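Local coordinates for protein putative oxidoreductase (Yersinia pestis, PDB 3KUX) that is a putative oxidoreductase that probably uses a nicotinamide adenine dinucleotide cofactor bound to its Rossmann fold, on a substrate not yet established, at residues E259-K263 / A264-L268; P207-Q210 / S211-F215. All coordinates share one frame; numbering follows the deposited sequence.

Contact 1: residues E259-K263 / A264-L268; sequences EDRLK and AGERL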
loop_
_atom_site.group_PDB
_atom_site.type_symbol
_atom_site.label_atom_id
_atom_site.label_comp_id
_atom_site.label_asym_id
_atom_site.label_seq_id
_atom_site.Cartn_x
_atom_site.Cartn_y
_atom_site.Cartn_z
ATOM N N GLU A 259 -8.363 7.823 -2.830
ATOM C CA GLU A 259 -7.270 8.517 -3.503
ATOM C C GLU A 259 -7.747 9.756 -4.266
ATOM O O GLU A 259 -7.152 10.828 -4.153
ATOM C CB GLU A 259 -6.511 7.579 -4.438
ATOM C CG GLU A 259 -5.218 8.185 -4.965
ATOM C CD GLU A 259 -4.339 7.184 -5.700
ATOM O OE1 GLU A 259 -4.867 6.164 -6.203
ATOM O OE2 GLU A 259 -3.113 7.428 -5.775
ATOM N N ASP A 260 -8.820 9.607 -5.036
ATOM C CA ASP A 260 -9.362 10.718 -5.810
ATOM C C ASP A 260 -9.794 11.876 -4.920
ATOM O O ASP A 260 -9.473 13.034 -5.190
ATOM C CB ASP A 260 -10.533 10.254 -6.684
ATOM C CG ASP A 260 -10.073 9.532 -7.944
ATOM O OD1 ASP A 260 -9.158 10.042 -8.628
ATOM O OD2 ASP A 260 -10.629 8.457 -8.256
ATOM N N ARG A 261 -10.516 11.559 -3.852
ATOM C CA ARG A 261 -11.038 12.585 -2.961
ATOM C C ARG A 261 -9.926 13.311 -2.207
ATOM O O ARG A 261 -10.051 14.497 -1.896
ATOM C CB ARG A 261 -12.074 11.992 -2.006
ATOM C CG ARG A 261 -13.365 11.582 -2.708
ATOM C CD ARG A 261 -14.321 10.872 -1.764
ATOM N NE ARG A 261 -14.687 11.699 -0.617
ATOM C CZ ARG A 261 -15.508 11.306 0.350
ATOM N NH1 ARG A 261 -16.047 10.096 0.311
ATOM N NH2 ARG A 261 -15.790 12.118 1.355
ATOM N N LEU A 262 -8.834 12.609 -1.928
ATOM C CA LEU A 262 -7.680 13.250 -1.303
ATOM C C LEU A 262 -6.996 14.151 -2.319
ATOM O O LEU A 262 -6.693 15.305 -2.026
ATOM C CB LEU A 262 -6.704 12.216 -0.737
ATOM C CG LEU A 262 -7.210 11.453 0.495
ATOM C CD1 LEU A 262 -6.240 10.352 0.917
ATOM C CD2 LEU A 262 -7.485 12.414 1.647
ATOM N N LYS A 263 -6.765 13.616 -3.517
ATOM C CA LYS A 263 -6.273 14.409 -4.643
ATOM C C LYS A 263 -7.046 15.716 -4.771
ATOM O O LYS A 263 -6.458 16.781 -4.976
ATOM C CB LYS A 263 -6.403 13.624 -5.952
ATOM C CG LYS A 263 -5.162 12.843 -6.352
ATOM C CD LYS A 263 -5.502 11.706 -7.309
ATOM C CE LYS A 263 -6.312 12.195 -8.505
ATOM N NZ LYS A 263 -5.566 13.199 -9.311
ATOM N N ALA A 264 -8.367 15.625 -4.656
ATOM C CA ALA A 264 -9.232 16.787 -4.830
ATOM C C ALA A 264 -9.124 17.769 -3.664
ATOM O O ALA A 264 -9.721 18.846 -3.696
ATOM C CB ALA A 264 -10.681 16.355 -5.050
ATOM N N GLY A 265 -8.364 17.396 -2.638
ATOM C CA GLY A 265 -8.063 18.305 -1.531
ATOM C C GLY A 265 -8.940 18.169 -0.297
ATOM O O GLY A 265 -8.828 18.962 0.640
ATOM N N GLU A 266 -9.813 17.164 -0.289
ATOM C CA GLU A 266 -10.712 16.945 0.839
ATOM C C GLU A 266 -9.940 16.713 2.127
ATOM O O GLU A 266 -8.910 16.047 2.126
ATOM C CB GLU A 266 -11.647 15.764 0.578
ATOM C CG GLU A 266 -12.619 15.978 -0.570
ATOM C CD GLU A 266 -13.811 15.050 -0.491
ATOM O OE1 GLU A 266 -14.118 14.583 0.625
ATOM O OE2 GLU A 266 -14.444 14.789 -1.538
ATOM N N ARG A 267 -10.450 17.271 3.221
ATOM C CA ARG A 267 -9.824 17.149 4.530
ATOM C C ARG A 267 -10.656 16.235 5.432
ATOM O O ARG A 267 -11.879 16.159 5.294
ATOM C CB ARG A 267 -9.699 18.529 5.183
ATOM C CG ARG A 267 -9.106 19.611 4.294
ATOM C CD ARG A 267 -7.587 19.656 4.396
ATOM N NE ARG A 267 -7.008 20.803 3.692
ATOM C CZ ARG A 267 -6.803 22.000 4.239
ATOM N NH1 ARG A 267 -7.137 22.224 5.503
ATOM N NH2 ARG A 267 -6.267 22.978 3.519
ATOM N N LEU A 268 -9.993 15.540 6.352
ATOM C CA LEU A 268 -10.701 14.751 7.353
ATOM C C LEU A 268 -11.203 15.667 8.468
ATOM O O LEU A 268 -10.597 16.707 8.734
ATOM C CB LEU A 268 -9.789 13.666 7.929
ATOM C CG LEU A 268 -9.618 12.350 7.157
ATOM C CD1 LEU A 268 -9.368 12.585 5.676
ATOM C CD2 LEU A 268 -8.497 11.525 7.777
#
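Arg261 and Glu266 clasp each other where helix 258-263 ends and the chain turns away. The Arg261 chain bends at its third torsion (chi3 59°), which brings one edge of the guanidinium to the carboxylate of Glu266; the two planes stand 48° apart. NH2 makes the firmer bond of this salt bridge, 3.1 Å to Glu266 OE1, and meets that oxygen on its syn side. Arg261 NE adds weak bonds to both OE1 and OE2. The same NH2 also pairs with Asp272, so it is shared by two acids, which probably limits how the guanidinium can turn.

This salt bridge and the backbone turn form the close part of the contact; Ala264 N keeps the helical bond to Asp260 O at 2.9 Å. The apolar underside is looser. Buried Leu262 lays CD2 against Glu266 O at 3.9 Å and reaches Leu268 CD1 only at 4.5 Å, while Thr21 and Leu26 of helix 17-28 back the two leucines. On the solvent side Lys263 and Ala264 are exposed, although Ala264 CB lies 3.5 Å from Asp260 O and Lys263 touches Tyr17.

Gly265, with positive phi (97°), ends the helix: its N reaches Leu262 O at 2.7 Å, and Glu266 N reaches back to Arg261 O at 3.1 Å, the paired bonds of a Schellman motif.

Contact 2: residues P207-Q210 / S211-F215; sequences PGSQ and SVDYF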
loop_
_atom_site.group_PDB
_atom_site.type_symbol
_atom_site.label_atom_id
_atom_site.label_comp_id
_atom_site.label_asym_id
_atom_site.label_seq_id
_atom_site.Cartn_x
_atom_site.Cartn_y
_atom_site.Cartn_z
ATOM N N PRO A 207 2.408 0.771 -27.533
ATOM C CA PRO A 207 3.423 1.410 -28.375
ATOM C C PRO A 207 3.844 2.731 -27.750
ATOM O O PRO A 207 2.991 3.570 -27.454
ATOM C CB PRO A 207 2.682 1.667 -29.690
ATOM C CG PRO A 207 1.584 0.655 -29.711
ATOM C CD PRO A 207 1.165 0.493 -28.275
ATOM N N GLY A 208 5.142 2.908 -27.530
ATOM C CA GLY A 208 5.640 4.135 -26.920
ATOM C C GLY A 208 5.964 3.999 -25.443
ATOM O O GLY A 208 6.600 4.879 -24.861
ATOM N N SER A 209 5.522 2.903 -24.826
ATOM C CA SER A 209 5.868 2.629 -23.433
ATOM C C SER A 209 7.384 2.547 -23.277
ATOM O O SER A 209 8.083 2.056 -24.168
ATOM C CB SER A 209 5.224 1.328 -22.951
ATOM O OG SER A 209 3.857 1.513 -22.625
ATOM N N GLN A 210 7.889 3.035 -22.149
ATOM C CA GLN A 210 9.323 2.981 -21.873
ATOM C C GLN A 210 9.635 1.955 -20.786
ATOM O O GLN A 210 10.753 1.445 -20.700
ATOM C CB GLN A 210 9.853 4.363 -21.479
ATOM C CG GLN A 210 9.946 5.356 -22.641
ATOM C CD GLN A 210 10.905 4.897 -23.731
ATOM O OE1 GLN A 210 11.906 4.229 -23.457
ATOM N NE2 GLN A 210 10.603 5.258 -24.976
ATOM N N SER A 211 8.631 1.654 -19.968
ATOM C CA SER A 211 8.775 0.693 -18.884
ATOM C C SER A 211 7.705 -0.377 -19.012
ATOM O O SER A 211 6.837 -0.294 -19.880
ATOM C CB SER A 211 8.612 1.396 -17.545
ATOM O OG SER A 211 8.847 2.786 -17.681
ATOM N N VAL A 212 7.766 -1.380 -18.145
ATOM C CA VAL A 212 6.736 -2.407 -18.121
ATOM C C VAL A 212 5.368 -1.740 -17.988
ATOM O O VAL A 212 5.167 -0.893 -17.116
ATOM C CB VAL A 212 6.948 -3.393 -16.956
ATOM C CG1 VAL A 212 5.841 -4.437 -16.933
ATOM C CG2 VAL A 212 8.311 -4.058 -17.069
ATOM N N ASP A 213 4.439 -2.108 -18.867
ATOM C CA ASP A 213 3.102 -1.527 -18.859
ATOM C C ASP A 213 2.047 -2.621 -18.771
ATOM O O ASP A 213 0.868 -2.377 -19.018
ATOM C CB ASP A 213 2.871 -0.681 -20.114
ATOM C CG ASP A 213 2.725 -1.528 -21.375
ATOM O OD1 ASP A 213 2.361 -2.717 -21.258
ATOM O OD2 ASP A 213 2.967 -1.005 -22.486
ATOM N N TYR A 214 2.483 -3.829 -18.421
ATOM C CA TYR A 214 1.604 -4.987 -18.326
ATOM C C TYR A 214 2.243 -6.038 -17.430
ATOM O O TYR A 214 3.449 -6.276 -17.512
ATOM C CB TYR A 214 1.368 -5.579 -19.719
ATOM C CG TYR A 214 0.701 -6.950 -19.736
ATOM C CD1 TYR A 214 -0.673 -7.077 -19.900
ATOM C CD2 TYR A 214 1.451 -8.112 -19.609
ATOM C CE1 TYR A 214 -1.280 -8.321 -19.925
ATOM C CE2 TYR A 214 0.854 -9.359 -19.633
ATOM C CZ TYR A 214 -0.511 -9.460 -19.790
ATOM O OH TYR A 214 -1.110 -10.708 -19.812
ATOM N N PHE A 215 1.446 -6.665 -16.572
ATOM C CA PHE A 215 1.939 -7.811 -15.808
ATOM C C PHE A 215 0.827 -8.758 -15.398
ATOM O O PHE A 215 -0.272 -8.331 -15.047
ATOM C CB PHE A 215 2.775 -7.377 -14.594
ATOM C CG PHE A 215 1.968 -6.938 -13.406
ATOM C CD1 PHE A 215 1.239 -7.852 -12.668
ATOM C CD2 PHE A 215 1.973 -5.612 -13.002
ATOM C CE1 PHE A 215 0.503 -7.446 -11.559
ATOM C CE2 PHE A 215 1.240 -5.199 -11.894
ATOM C CZ PHE A 215 0.506 -6.119 -11.173
#
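Ser209 and Asp213 are linked across the loop that leads into strand 214-221, through one side-chain hydrogen bond. Ser209 OG donates to Asp213 OD2 over 2.7 Å, meeting the oxygen on its anti lone pair, the one turned away from OD1. OD1 takes no share of this bond, lying 4.7 Å from Ser209 OG. Asp213 carries CG between its own backbone N and carbonyl carbon (chi1 72°), a setting that turns the carboxylate to the serine. Both residues are buried, and further donors come from just before the loop segment. The backbone N atoms of Arg206 and Leu205 bond to OD2 and OD1, and the side-chain NE of Arg206 bonds to Ser209 OG. Three donors on the carboxylate would favour its charged form, and the NE donor at Ser209 OG would tend to strengthen the bond that the hydroxyl passes on.

Backbone pairing defines the frame. Asp213 and Tyr214 both face Gly203 of strand 197-203, a classic beta bulge at the point where the two antiparallel strands of this hairpin begin to pair. Asp213 thus belongs to the bulge while its side chain grips the connecting loop.

Van der Waals approaches between the two side chains follow from the hydrogen bond, for they meet at the OG and OD2 pair. Ser209 CB lies 3.3 Å from Asp213 OD2, and Asp213 CB is 3.5 Å from Ser209 OG, but the two CB atoms stay 4.2 Å apart. Ser211 O comes within 3.8 Å of Ser209 CB from the intervening backbone. Gln210 is exposed, and the Ser211 side chain touches Glu168.

In the fold
Contacts 1 and 2 are separate local turns within the C-terminal alpha/beta domain, about 29 Å apart between centres and about 14 Å between nearest atoms. Contact 2 comes first in the chain and closes the hairpin of strands 197-203 and 214-221 in the large mixed sheet. Contact 1 ends the helix that follows strand 248-252 of that sheet and packs on helix 17-28, so it joins the C-terminal part to the Rossmann part. Helix 17-28 follows strand 8-13 and its glycine-rich turn, which in related oxidoreductases holds the dinucleotide; contact 1 is therefore probably the nearer to the cofactor cleft.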